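Local coordinates for protein, Family 18 Chitinase (Crocus vernus, PDB 3SIM), which probably hydrolyses chitin, as expected of a plant family 18 glycosyl hydrolase built on a TIM barrel, at residues V15-V20 / S67-S72; V37-S42 / Q93-S98; S43-T48 / A85-N90; Y185-Y190 / D197-Y202; V215-S220 / K232-A237. All coordinates share one frame; numbering follows the deposited sequence.

Overall arrangement
The five contacts are spread around one TIM barrel in three places. Interactions 2 and 3 have centres about 8 Å apart and join the 37-48 loop, which follows strand 28-37, to the chain between strand 76-83 and helix 99-116. They touch each other through Thr40 and His45, and both segments of interaction 3 lie between those of interaction 2 in the chain. Interactions 4 and 5, also about 8 Å apart, pack within consecutive beta-alpha units: strand 182-184, helix 196-209, strand 215-220 and helix 230-243. Interaction 1 stands alone, its centre 25 to 31 Å from the others. Its segments alternate with those of interactions 2 and 3, so these three join different early connections of the barrel, while interactions 4 and 5 follow later.

Interaction 1: V15-V20 / S67-S72; sequences VKFSDV and SAIKSS
On the outer wall of the TIM barrel, the connection that follows strand 2-7 meets helix 63-72 where Phe17 touches Ile69. The first of these segments makes a single short turn of 3-10 helix, residues 17-19, and the nearest CA atoms across the contact, those of Phe17 and Ile69, are 7.0 Å apart. The contact is small and apolar, burying about 115 Å² in all. Ile69 reaches across with its longer branch: CG1 stands 4.0 Å from Phe17 CB, and CD1 beyond it lies 4.2 Å from the same Phe17 CB. CD1 also comes within 4.3 Å of the backbone N of Ser18. That branch leaves the helix with CG1 anti to the backbone N of Ile69 (chi1 -159°), which carries it out toward the turn. Phe17 answers with its CB; its ring then swings away from the partner, and Ile69 CG2 approaches that ring obliquely. The turn itself is closed by Asp19, whose carboxylate OD2 accepts the backbone N-H of Lys16 at 3.1 Å. The bond is nearly straight (169°) but arrives from above the carboxylate plane. Asp19 N returns a bond to Lys16 O, and Val20 N one to Phe17 O, completing the 3-10 turn. Behind the contact, the Phe17 ring meets Phe31 of strand 28-37 edge-to-face and rests on Leu61 and on Gln65 and Ile66 of helix 63-72, while Lys70 on that helix binds Asn118 O, just ahead of strand 121-125.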
# COMPACT_ATOMS: atom_id res chain seq x y z
N VAL A 15 4.36 2.54 -17.34
CA VAL A 15 4.44 3.78 -16.58
C VAL A 15 5.72 3.92 -15.73
O VAL A 15 6.03 3.13 -14.97
CB VAL A 15 3.14 4.04 -15.75
CG1 VAL A 15 3.28 5.31 -14.85
CG2 VAL A 15 1.98 4.13 -16.64
N LYS A 16 6.41 5.01 -15.94
CA LYS A 16 7.58 5.40 -15.19
C LYS A 16 7.30 6.33 -14.05
O LYS A 16 6.36 6.99 -14.10
CB LYS A 16 8.53 6.09 -16.11
CG LYS A 16 9.33 5.16 -16.83
CD LYS A 16 9.12 5.32 -18.18
CE LYS A 16 10.11 6.28 -18.66
NZ LYS A 16 10.28 6.15 -20.08
N PHE A 17 8.19 6.44 -13.08
CA PHE A 17 8.02 7.32 -11.94
C PHE A 17 7.85 8.78 -12.46
O PHE A 17 7.00 9.54 -12.03
CB PHE A 17 9.23 7.29 -10.99
CG PHE A 17 9.50 5.97 -10.26
CD1 PHE A 17 8.70 5.51 -9.24
CD2 PHE A 17 10.66 5.27 -10.52
CE1 PHE A 17 9.05 4.35 -8.58
CE2 PHE A 17 10.96 4.14 -9.86
CZ PHE A 17 10.16 3.68 -8.89
N SER A 18 8.67 9.10 -13.45
CA SER A 18 8.72 10.39 -14.08
C SER A 18 7.47 10.73 -14.91
O SER A 18 7.29 11.83 -15.27
CB SER A 18 10.00 10.63 -14.87
OG SER A 18 10.07 9.86 -16.00
N ASP A 19 6.67 9.75 -15.24
CA ASP A 19 5.40 9.99 -15.83
C ASP A 19 4.35 10.62 -14.86
O ASP A 19 3.40 11.19 -15.28
CB ASP A 19 4.83 8.77 -16.52
CG ASP A 19 5.65 8.30 -17.70
OD1 ASP A 19 6.36 9.04 -18.34
OD2 ASP A 19 5.57 7.16 -17.95
N VAL A 20 4.51 10.41 -13.57
CA VAL A 20 3.54 10.83 -12.59
C VAL A 20 3.77 12.25 -12.06
O VAL A 20 4.76 12.53 -11.54
CB VAL A 20 3.43 9.79 -11.44
CG1 VAL A 20 2.47 10.26 -10.41
CG2 VAL A 20 3.07 8.45 -11.97
N SER A 67 16.74 6.46 -7.50
CA SER A 67 17.73 7.46 -7.15
C SER A 67 17.51 8.75 -7.86
O SER A 67 17.56 9.75 -7.25
CB SER A 67 19.12 6.99 -7.54
OG SER A 67 19.66 6.20 -6.58
N ALA A 68 17.26 8.69 -9.15
CA ALA A 68 16.96 9.88 -9.93
C ALA A 68 15.69 10.64 -9.53
O ALA A 68 15.70 11.81 -9.45
CB ALA A 68 16.94 9.56 -11.36
N ILE A 69 14.60 9.93 -9.29
CA ILE A 69 13.38 10.58 -8.88
C ILE A 69 13.52 11.26 -7.50
O ILE A 69 13.08 12.31 -7.31
CB ILE A 69 12.12 9.63 -8.99
CG1 ILE A 69 10.84 10.44 -9.06
CG2 ILE A 69 12.11 8.70 -7.87
CD1 ILE A 69 10.68 11.14 -10.25
N LYS A 70 14.15 10.60 -6.58
CA LYS A 70 14.41 11.15 -5.29
C LYS A 70 15.33 12.38 -5.31
O LYS A 70 15.21 13.25 -4.54
CB LYS A 70 14.87 10.08 -4.31
CG LYS A 70 13.79 9.11 -3.94
CD LYS A 70 14.03 8.37 -2.69
CE LYS A 70 15.28 7.57 -2.71
NZ LYS A 70 15.40 6.72 -1.54
N SER A 71 16.29 12.35 -6.20
CA SER A 71 17.19 13.43 -6.38
C SER A 71 16.58 14.69 -6.96
O SER A 71 16.85 15.74 -6.52
CB SER A 71 18.42 12.92 -7.09
OG SER A 71 19.06 13.92 -7.77
N SER A 72 15.73 14.52 -7.95
CA SER A 72 14.87 15.50 -8.51
C SER A 72 13.78 16.05 -7.61
O SER A 72 13.35 17.12 -7.82
CB SER A 72 14.21 14.97 -9.75
OG SER A 72 15.14 14.86 -10.76

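Interaction 2: V37-S42 / Q93-S98; sequences VDYTAS and QFQAAS
The phenolic oxygen of Tyr39 is gripped from the 93-98 segment by two N-H donors. The backbone N of Gln93 reaches Tyr39 OH at 3.1 Å (156°), and the amide NE2 of Gln95 reaches the same Tyr39 OH, also at 3.1 Å, but less straight (144°). The oxygen lies in the amide plane of Gln95, and that plane stands 67° from the tyrosine ring. Gln93 O sits in the ring plane at its edge, 3.7 Å from Tyr39 CE2. With a phenylalanine here, Gln93 N and Gln95 NE2 would probably both lose this shared acceptor, leaving the Gln95 amide freer to turn. Beside the ring, two waters link Asp38 to the Gln95 backbone. Water 1 stands 2.8 Å from Asp38 OD2 and 2.7 Å from Gln95 O; water 2, 2.8 Å from Asp38 OD2, accepts Gln95 N at 3.1 Å. The Asp38 carboxylate is buried and has further partners, Tyr126 OH on OD1 and Trp102 NE1 on OD2. The contact thus joins the chain just beyond strand 28-37 to the lead-in of helix 99-116, next to Tyr126, at the end of strand 121-125, within the family 18 DxxDxDxE signature that spans this strand.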
# COMPACT_ATOMS: atom_id res chain seq x y z
N VAL A 37 6.44 -10.59 -3.55
CA VAL A 37 5.67 -11.76 -3.17
C VAL A 37 6.55 -12.97 -2.81
O VAL A 37 7.46 -13.27 -3.51
CB VAL A 37 4.66 -12.20 -4.28
CG1 VAL A 37 3.65 -13.12 -3.75
CG2 VAL A 37 3.97 -11.07 -4.93
N ASP A 38 6.22 -13.66 -1.74
CA ASP A 38 6.89 -14.89 -1.37
C ASP A 38 6.32 -16.14 -2.06
O ASP A 38 5.86 -17.05 -1.43
CB ASP A 38 7.02 -15.06 0.15
CG ASP A 38 5.67 -15.10 0.89
OD1 ASP A 38 4.70 -14.50 0.47
OD2 ASP A 38 5.63 -15.78 1.87
N TYR A 39 6.39 -16.11 -3.38
CA TYR A 39 5.98 -17.15 -4.28
C TYR A 39 7.03 -17.27 -5.37
O TYR A 39 7.72 -16.34 -5.65
CB TYR A 39 4.60 -16.85 -4.90
CG TYR A 39 3.36 -17.36 -4.15
CD1 TYR A 39 2.48 -18.26 -4.74
CD2 TYR A 39 3.07 -16.93 -2.86
CE1 TYR A 39 1.38 -18.70 -4.07
CE2 TYR A 39 1.98 -17.38 -2.20
CZ TYR A 39 1.13 -18.27 -2.79
OH TYR A 39 0.04 -18.68 -2.14
N THR A 40 7.07 -18.43 -5.97
CA THR A 40 8.00 -18.75 -7.02
C THR A 40 7.81 -17.87 -8.24
O THR A 40 6.75 -17.50 -8.55
CB THR A 40 8.00 -20.28 -7.43
OG1 THR A 40 6.72 -20.67 -7.89
CG2 THR A 40 8.50 -21.19 -6.30
N ALA A 41 8.89 -17.51 -8.90
CA ALA A 41 8.89 -16.56 -10.00
C ALA A 41 8.12 -17.01 -11.24
O ALA A 41 7.60 -16.24 -11.98
CB ALA A 41 10.28 -16.12 -10.36
N SER A 42 8.10 -18.28 -11.46
CA SER A 42 7.52 -18.78 -12.65
C SER A 42 6.45 -19.81 -12.34
O SER A 42 6.47 -20.42 -11.33
CB SER A 42 8.62 -19.31 -13.59
OG SER A 42 9.26 -18.32 -14.36
N GLN A 93 -2.06 -16.52 -1.23
CA GLN A 93 -2.44 -16.99 0.09
C GLN A 93 -1.29 -16.82 1.06
O GLN A 93 -0.23 -17.34 0.79
CB GLN A 93 -2.86 -18.47 0.06
CG GLN A 93 -4.11 -18.79 -0.79
CD GLN A 93 -5.42 -18.51 -0.12
OE1 GLN A 93 -6.44 -18.59 -0.74
NE2 GLN A 93 -5.39 -18.13 1.14
N PHE A 94 -1.49 -16.11 2.17
CA PHE A 94 -0.46 -16.07 3.22
C PHE A 94 -0.28 -17.46 3.82
O PHE A 94 -1.19 -18.04 4.29
CB PHE A 94 -0.74 -15.09 4.36
CG PHE A 94 0.42 -14.89 5.29
CD1 PHE A 94 1.33 -13.91 5.06
CD2 PHE A 94 0.65 -15.71 6.37
CE1 PHE A 94 2.39 -13.76 5.87
CE2 PHE A 94 1.73 -15.50 7.17
CZ PHE A 94 2.59 -14.54 6.90
N GLN A 95 0.95 -17.92 3.78
CA GLN A 95 1.32 -19.22 4.29
C GLN A 95 2.67 -19.22 5.00
O GLN A 95 3.64 -18.84 4.40
CB GLN A 95 1.39 -20.24 3.15
CG GLN A 95 0.31 -20.20 2.13
CD GLN A 95 0.40 -21.33 1.16
OE1 GLN A 95 0.58 -22.45 1.54
NE2 GLN A 95 0.27 -21.04 -0.09
N ALA A 96 2.69 -19.65 6.25
CA ALA A 96 3.92 -19.85 7.01
C ALA A 96 4.11 -21.29 7.52
O ALA A 96 3.24 -21.86 8.12
CB ALA A 96 4.02 -18.91 8.13
N ALA A 97 5.26 -21.88 7.22
CA ALA A 97 5.63 -23.19 7.74
C ALA A 97 5.88 -23.21 9.26
O ALA A 97 5.49 -24.11 9.93
CB ALA A 97 6.75 -23.77 6.99
N SER A 98 6.52 -22.16 9.75
CA SER A 98 6.57 -21.77 11.14
C SER A 98 6.79 -20.27 11.19
O SER A 98 7.29 -19.74 10.28
CB SER A 98 7.73 -22.45 11.88
OG SER A 98 8.96 -22.13 11.36
O HOH W 1 4.86 -18.47 1.99
O HOH W 2 2.91 -15.85 2.57

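Interaction 3: S43-T48 / A85-N90; sequences SPHTST and ASVGSN
The 43-48 loop meets the turn at 87-90 through His45, which touches Val87, Gly88 and Asn90. Ser43 comes first, its backbone N lying 3.6 Å above one face of the His45 ring, offset toward the rim; a cis peptide bond then leads into Pro44. His45 follows, with CG anti to the carbonyl carbon (chi1 -58°), which lays the imidazole against the turn. Its CB packs on Val87 CG1 at 3.5 Å. Further along the ring, His45 CD2 approaches Val87 O at 3.4 Å, and His45 NE2 stands 4.0 Å from Gly88 CA. The facing chain is a type II' beta turn, and a side chain on Gly88 would run into His45 CD2. Asn90 ND2 lies in the ring plane at its edge, 3.5 Å from His45 CD2, its amide turned 75° from the imidazole. With an alanine in place of His45, Thr40 O would probably lose its ND1 partner and a gap would open beside Val87 CG1. Beyond His45, Thr46 bonds back to Thr40. The chemistry is therefore divided: ND1 secures the imidazole to its own loop through Thr40 O, while the side of the ring away from ND1 meets the turn by van der Waals contact.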
# COMPACT_ATOMS: atom_id res chain seq x y z
N SER A 43 5.50 -19.96 -13.22
CA SER A 43 4.40 -20.88 -13.05
C SER A 43 4.76 -22.36 -13.07
O SER A 43 5.75 -22.78 -13.60
CB SER A 43 3.43 -20.69 -14.13
N PRO A 44 3.93 -23.16 -12.43
CA PRO A 44 2.91 -22.67 -11.55
C PRO A 44 3.55 -22.06 -10.33
O PRO A 44 4.52 -22.50 -9.81
N HIS A 45 2.93 -20.99 -9.90
CA HIS A 45 3.43 -20.25 -8.75
C HIS A 45 3.02 -20.90 -7.45
O HIS A 45 1.91 -21.10 -7.22
CB HIS A 45 2.94 -18.82 -8.79
CG HIS A 45 3.31 -18.08 -10.01
ND1 HIS A 45 4.54 -17.52 -10.19
CD2 HIS A 45 2.60 -17.80 -11.12
CE1 HIS A 45 4.58 -16.94 -11.35
NE2 HIS A 45 3.42 -17.09 -11.94
N THR A 46 4.01 -21.22 -6.64
CA THR A 46 3.87 -21.78 -5.30
C THR A 46 4.60 -21.00 -4.17
O THR A 46 5.57 -20.36 -4.40
CB THR A 46 4.34 -23.28 -5.25
OG1 THR A 46 5.70 -23.40 -5.61
CG2 THR A 46 3.50 -24.11 -6.12
N SER A 47 4.10 -21.11 -2.97
CA SER A 47 4.64 -20.40 -1.86
C SER A 47 6.05 -20.83 -1.41
O SER A 47 6.38 -21.97 -1.48
CB SER A 47 3.66 -20.24 -0.69
OG SER A 47 3.55 -21.34 0.12
N THR A 48 6.83 -19.85 -0.99
CA THR A 48 8.23 -20.05 -0.62
C THR A 48 8.58 -19.81 0.86
O THR A 48 9.72 -19.66 1.20
CB THR A 48 9.15 -19.23 -1.44
OG1 THR A 48 8.91 -17.86 -1.16
CG2 THR A 48 9.03 -19.52 -2.95
N ALA A 85 -3.24 -9.37 -4.54
CA ALA A 85 -4.24 -10.38 -4.82
C ALA A 85 -3.82 -11.66 -5.51
O ALA A 85 -4.21 -12.68 -5.10
CB ALA A 85 -5.42 -9.80 -5.55
N SER A 86 -3.04 -11.55 -6.56
CA SER A 86 -2.70 -12.62 -7.47
C SER A 86 -1.27 -12.56 -7.95
O SER A 86 -0.70 -11.53 -8.09
CB SER A 86 -3.57 -12.57 -8.70
OG SER A 86 -4.78 -13.24 -8.55
N VAL A 87 -0.74 -13.70 -8.26
CA VAL A 87 0.49 -13.85 -8.94
C VAL A 87 0.27 -14.80 -10.16
O VAL A 87 -0.08 -15.94 -10.05
CB VAL A 87 1.48 -14.26 -7.82
CG1 VAL A 87 1.82 -15.63 -7.82
CG2 VAL A 87 2.60 -13.36 -7.70
N GLY A 88 0.49 -14.28 -11.34
CA GLY A 88 0.04 -14.95 -12.52
C GLY A 88 -1.44 -15.08 -12.41
O GLY A 88 -2.11 -14.12 -12.21
N SER A 89 -1.95 -16.29 -12.52
CA SER A 89 -3.33 -16.56 -12.30
C SER A 89 -3.63 -17.17 -10.93
O SER A 89 -4.73 -17.49 -10.65
CB SER A 89 -3.94 -17.35 -13.49
OG SER A 89 -3.62 -18.70 -13.52
N ASN A 90 -2.62 -17.34 -10.11
CA ASN A 90 -2.78 -18.00 -8.83
C ASN A 90 -3.08 -17.00 -7.69
O ASN A 90 -2.44 -16.00 -7.56
CB ASN A 90 -1.57 -18.85 -8.47
CG ASN A 90 -1.19 -19.90 -9.53
OD1 ASN A 90 -1.65 -21.03 -9.51
ND2 ASN A 90 -0.34 -19.51 -10.43

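Interaction 4: Y185-Y190 / D197-Y202; sequences YQFKAY and DKFLGY
Tyr190 and Tyr202 lie flat on one another in an offset stack inside a beta-alpha unit of the TIM barrel, where the loop after strand 182-184 folds back on helix 196-209. The ring centroids are 3.6 Å apart and the planes only 3° from parallel. The two side chains run in opposite directions, and Tyr190 OH ends up 3.6 Å from Tyr202 CB. Packing is tight, with Tyr190 CD1 just 3.2 Å from Tyr202 CE2. Next to this stack, Phe187 meets the helix through two residues one turn apart. Phe199 CE1 comes to 3.8 Å from Phe187 CB, and Phe199 CZ covers one face of the Phe187 ring, though the two rings lie at an oblique 36°. Tyr202 C sits at the edge of the same phenylalanine ring, 4.0 Å from Phe187 CE1. The opposite face of Phe187 is covered by Tyr185 CD1, so this ring is sandwiched between its own segment and the helix. Phe199 gets there because CG is anti to its backbone N (chi1 179°), which carries the ring along the helix surface toward the loop. In the next shell, Ser218 OG on strand 215-220 binds both Tyr185 O and Phe187 N, tying the start of the loop to the neighbouring strand, and Tyr190 also rests on Pro163. On the helix side, Lys198 O accepts Tyr202 N at 2.8 Å and lies 3.4 Å above the Tyr202 ring plane, on the face turned from Tyr190.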
# COMPACT_ATOMS: atom_id res chain seq x y z
N TYR A 185 -6.48 2.45 4.02
CA TYR A 185 -7.71 1.68 3.97
C TYR A 185 -8.24 1.74 2.55
O TYR A 185 -8.17 2.72 1.95
CB TYR A 185 -8.77 2.14 4.97
CG TYR A 185 -9.72 1.11 5.44
CD1 TYR A 185 -11.00 0.99 4.91
CD2 TYR A 185 -9.38 0.24 6.45
CE1 TYR A 185 -11.90 0.06 5.37
CE2 TYR A 185 -10.23 -0.70 6.89
CZ TYR A 185 -11.50 -0.82 6.35
OH TYR A 185 -12.33 -1.78 6.76
N GLN A 186 -8.64 0.59 2.06
CA GLN A 186 -9.06 0.37 0.70
C GLN A 186 -10.60 0.63 0.55
O GLN A 186 -11.41 -0.26 0.50
CB GLN A 186 -8.55 -1.00 0.18
CG GLN A 186 -7.04 -1.25 0.11
CD GLN A 186 -6.67 -2.46 -0.77
OE1 GLN A 186 -5.95 -3.33 -0.36
NE2 GLN A 186 -7.18 -2.47 -1.96
N PHE A 187 -10.95 1.89 0.48
CA PHE A 187 -12.33 2.32 0.35
C PHE A 187 -12.97 1.86 -0.99
O PHE A 187 -14.13 1.73 -1.08
CB PHE A 187 -12.54 3.81 0.69
CG PHE A 187 -12.37 4.16 2.15
CD1 PHE A 187 -13.40 4.08 3.04
CD2 PHE A 187 -11.16 4.57 2.62
CE1 PHE A 187 -13.21 4.38 4.35
CE2 PHE A 187 -10.99 4.87 3.90
CZ PHE A 187 -12.00 4.76 4.78
N LYS A 188 -12.16 1.53 -1.97
CA LYS A 188 -12.69 1.02 -3.22
C LYS A 188 -13.41 -0.35 -3.06
O LYS A 188 -14.15 -0.74 -3.88
CB LYS A 188 -11.69 1.06 -4.37
CG LYS A 188 -10.38 0.45 -4.15
CD LYS A 188 -9.42 1.39 -3.40
CE LYS A 188 -8.05 0.82 -3.23
NZ LYS A 188 -7.99 -0.34 -3.89
N ALA A 189 -13.22 -0.99 -1.93
CA ALA A 189 -13.90 -2.21 -1.57
C ALA A 189 -15.43 -2.14 -1.39
O ALA A 189 -16.09 -3.07 -1.59
CB ALA A 189 -13.23 -2.89 -0.42
N TYR A 190 -15.93 -0.99 -1.01
CA TYR A 190 -17.35 -0.80 -0.87
C TYR A 190 -18.09 -0.72 -2.22
O TYR A 190 -17.46 -0.51 -3.24
CB TYR A 190 -17.63 0.41 -0.02
CG TYR A 190 -17.17 0.32 1.44
CD1 TYR A 190 -17.93 -0.34 2.38
CD2 TYR A 190 -16.04 0.94 1.87
CE1 TYR A 190 -17.55 -0.39 3.66
CE2 TYR A 190 -15.65 0.87 3.14
CZ TYR A 190 -16.41 0.19 4.03
OH TYR A 190 -16.03 0.15 5.29
N ASP A 197 -22.59 10.50 2.35
CA ASP A 197 -22.87 10.23 3.75
C ASP A 197 -22.41 8.86 4.23
O ASP A 197 -21.93 8.76 5.28
CB ASP A 197 -24.32 10.49 4.19
CG ASP A 197 -24.48 10.50 5.76
OD1 ASP A 197 -23.93 11.37 6.42
OD2 ASP A 197 -25.14 9.63 6.35
N LYS A 198 -22.63 7.84 3.44
CA LYS A 198 -22.19 6.51 3.73
C LYS A 198 -20.66 6.38 3.76
O LYS A 198 -20.14 5.76 4.62
CB LYS A 198 -22.82 5.52 2.79
CG LYS A 198 -24.24 5.17 3.12
CD LYS A 198 -24.84 4.28 2.13
CE LYS A 198 -26.37 4.22 2.32
NZ LYS A 198 -26.94 3.27 1.50
N PHE A 199 -19.97 7.04 2.84
CA PHE A 199 -18.54 7.03 2.84
C PHE A 199 -18.02 7.59 4.15
O PHE A 199 -17.23 6.99 4.75
CB PHE A 199 -17.98 7.80 1.66
CG PHE A 199 -16.47 7.86 1.60
CD1 PHE A 199 -15.79 7.08 0.71
CD2 PHE A 199 -15.75 8.76 2.33
CE1 PHE A 199 -14.41 7.14 0.62
CE2 PHE A 199 -14.43 8.86 2.21
CZ PHE A 199 -13.75 8.05 1.37
N LEU A 200 -18.57 8.71 4.58
CA LEU A 200 -18.18 9.31 5.83
C LEU A 200 -18.47 8.36 7.01
O LEU A 200 -17.69 8.28 7.90
CB LEU A 200 -18.78 10.71 6.01
CG LEU A 200 -18.32 11.84 5.07
CD1 LEU A 200 -19.23 13.02 5.03
CD2 LEU A 200 -16.93 12.27 5.33
N GLY A 201 -19.59 7.65 6.98
CA GLY A 201 -19.87 6.61 7.95
C GLY A 201 -18.83 5.48 7.93
O GLY A 201 -18.39 5.02 8.95
N TYR A 202 -18.42 5.09 6.75
CA TYR A 202 -17.36 4.08 6.60
C TYR A 202 -16.02 4.56 7.17
O TYR A 202 -15.37 3.84 7.81
CB TYR A 202 -17.22 3.52 5.18
CG TYR A 202 -18.42 2.78 4.62
CD1 TYR A 202 -19.25 2.01 5.43
CD2 TYR A 202 -18.74 2.87 3.29
CE1 TYR A 202 -20.35 1.38 4.92
CE2 TYR A 202 -19.82 2.25 2.79
CZ TYR A 202 -20.62 1.50 3.60
OH TYR A 202 -21.66 0.88 3.06

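Interaction 5: V215-S220 / K232-A237; sequences VLISFS and KGFFDA
One face of the Phe234 ring receives the edge of Phe219 in a T-shaped pair, the planes 77° apart and the centroids separated by 5.0 Å. The edge atom is Phe219 CD2, placed toward the rim of that face and 3.6 Å from Phe234 CE1. At the outer end of the Phe234 ring, Ile217 CD1 comes in obliquely to 3.6 Å from Phe234 CZ. Between these two side chains of the strand, the carbonyl of Ser218 approaches, its O lying 3.5 Å from Phe234 CE2. Within the helix, Phe234 CD1 lies over the centre of the Phe235 ring. The strand thus offers alternate residues, Ile217 and Phe219, to the helix, and Phe234 fills the space between them, while Ser218 points its side chain the other way, where its OG is hydrogen-bonded to Tyr185 O and Phe187 N. Ile217 CG1 and Phe219 CG (chi1 62°) both stand between the backbone N and the carbonyl carbon, the crowded position, and from there Ile217 CD1 and the Phe219 ring are directed to Phe234. Phe234 itself extends with CG anti to its backbone N. Ile250 of strand 250-253 packs against both Ile217 and Phe219, and Ile217 also meets Phe199 on helix 196-209. The strand and helix segments run almost antiparallel, at 167°, with their axes 10.3 Å apart. This is the strand-to-helix packing of a beta-alpha-beta crossover: strand 215-220, helix 230-243 and strand 250-253 form such a unit in the wall of the TIM barrel.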
# COMPACT_ATOMS: atom_id res chain seq x y z
N VAL A 215 -5.76 6.72 9.69
CA VAL A 215 -6.37 6.17 8.49
C VAL A 215 -6.50 7.20 7.35
O VAL A 215 -7.23 8.15 7.43
CB VAL A 215 -7.78 5.57 8.78
CG1 VAL A 215 -8.33 4.85 7.60
CG2 VAL A 215 -7.80 4.74 10.01
N LEU A 216 -5.77 6.93 6.29
CA LEU A 216 -5.92 7.53 4.99
C LEU A 216 -7.20 7.12 4.23
O LEU A 216 -7.71 6.04 4.35
CB LEU A 216 -4.71 7.35 4.06
CG LEU A 216 -3.20 7.45 4.35
CD1 LEU A 216 -2.54 8.39 3.46
CD2 LEU A 216 -2.78 7.67 5.78
N ILE A 217 -7.74 8.06 3.53
CA ILE A 217 -8.76 7.79 2.52
C ILE A 217 -8.15 7.41 1.16
O ILE A 217 -7.01 7.60 0.95
CB ILE A 217 -9.82 8.86 2.42
CG1 ILE A 217 -9.23 10.18 1.90
CG2 ILE A 217 -10.59 9.05 3.74
CD1 ILE A 217 -10.22 11.32 1.68
N SER A 218 -8.95 6.88 0.27
CA SER A 218 -8.46 6.36 -1.00
C SER A 218 -9.48 6.26 -2.13
O SER A 218 -10.62 6.22 -1.91
CB SER A 218 -7.80 5.00 -0.76
OG SER A 218 -8.70 4.05 -0.41
N PHE A 219 -8.99 6.17 -3.34
CA PHE A 219 -9.75 5.84 -4.53
C PHE A 219 -8.92 5.03 -5.57
O PHE A 219 -7.74 5.05 -5.55
CB PHE A 219 -10.38 7.08 -5.17
CG PHE A 219 -9.40 8.12 -5.66
CD1 PHE A 219 -8.82 8.03 -6.89
CD2 PHE A 219 -9.11 9.22 -4.89
CE1 PHE A 219 -7.94 9.03 -7.32
CE2 PHE A 219 -8.24 10.20 -5.33
CZ PHE A 219 -7.65 10.09 -6.53
N SER A 220 -9.63 4.41 -6.48
CA SER A 220 -9.09 3.68 -7.61
C SER A 220 -9.33 4.42 -8.92
O SER A 220 -10.32 5.04 -9.10
CB SER A 220 -9.65 2.26 -7.71
OG SER A 220 -9.50 1.66 -8.95
N LYS A 232 -17.21 11.73 -8.40
CA LYS A 232 -18.63 11.70 -8.08
C LYS A 232 -19.00 11.90 -6.58
O LYS A 232 -19.94 11.41 -6.08
CB LYS A 232 -19.33 10.58 -8.80
CG LYS A 232 -19.36 10.83 -10.31
CD LYS A 232 -19.98 9.72 -11.11
CE LYS A 232 -20.43 10.16 -12.49
NZ LYS A 232 -19.45 9.89 -13.48
N GLY A 233 -18.21 12.71 -5.94
CA GLY A 233 -18.42 13.13 -4.60
C GLY A 233 -17.31 12.78 -3.62
O GLY A 233 -17.35 13.22 -2.53
N PHE A 234 -16.27 12.10 -4.08
CA PHE A 234 -15.16 11.79 -3.21
C PHE A 234 -14.57 13.09 -2.60
O PHE A 234 -14.37 13.15 -1.45
CB PHE A 234 -14.05 11.02 -3.94
CG PHE A 234 -12.75 10.85 -3.15
CD1 PHE A 234 -11.73 11.75 -3.29
CD2 PHE A 234 -12.52 9.76 -2.37
CE1 PHE A 234 -10.57 11.58 -2.64
CE2 PHE A 234 -11.33 9.64 -1.69
CZ PHE A 234 -10.40 10.57 -1.82
N PHE A 235 -14.39 14.10 -3.41
CA PHE A 235 -13.89 15.39 -2.94
C PHE A 235 -14.79 16.14 -1.94
O PHE A 235 -14.30 16.85 -1.15
CB PHE A 235 -13.27 16.26 -4.04
CG PHE A 235 -11.98 15.72 -4.58
CD1 PHE A 235 -10.87 15.68 -3.78
CD2 PHE A 235 -11.89 15.21 -5.85
CE1 PHE A 235 -9.73 15.20 -4.22
CE2 PHE A 235 -10.72 14.71 -6.31
CZ PHE A 235 -9.64 14.70 -5.47
N ASP A 236 -16.10 15.95 -2.00
CA ASP A 236 -17.01 16.47 -0.99
C ASP A 236 -16.83 15.83 0.39
O ASP A 236 -16.79 16.49 1.35
CB ASP A 236 -18.46 16.35 -1.44
CG ASP A 236 -18.73 17.16 -2.68
OD1 ASP A 236 -18.11 18.18 -2.86
OD2 ASP A 236 -19.51 16.75 -3.50
N ALA A 237 -16.72 14.52 0.41
CA ALA A 237 -16.39 13.78 1.59
C ALA A 237 -14.98 14.17 2.11
O ALA A 237 -14.80 14.38 3.25
CB ALA A 237 -16.47 12.33 1.31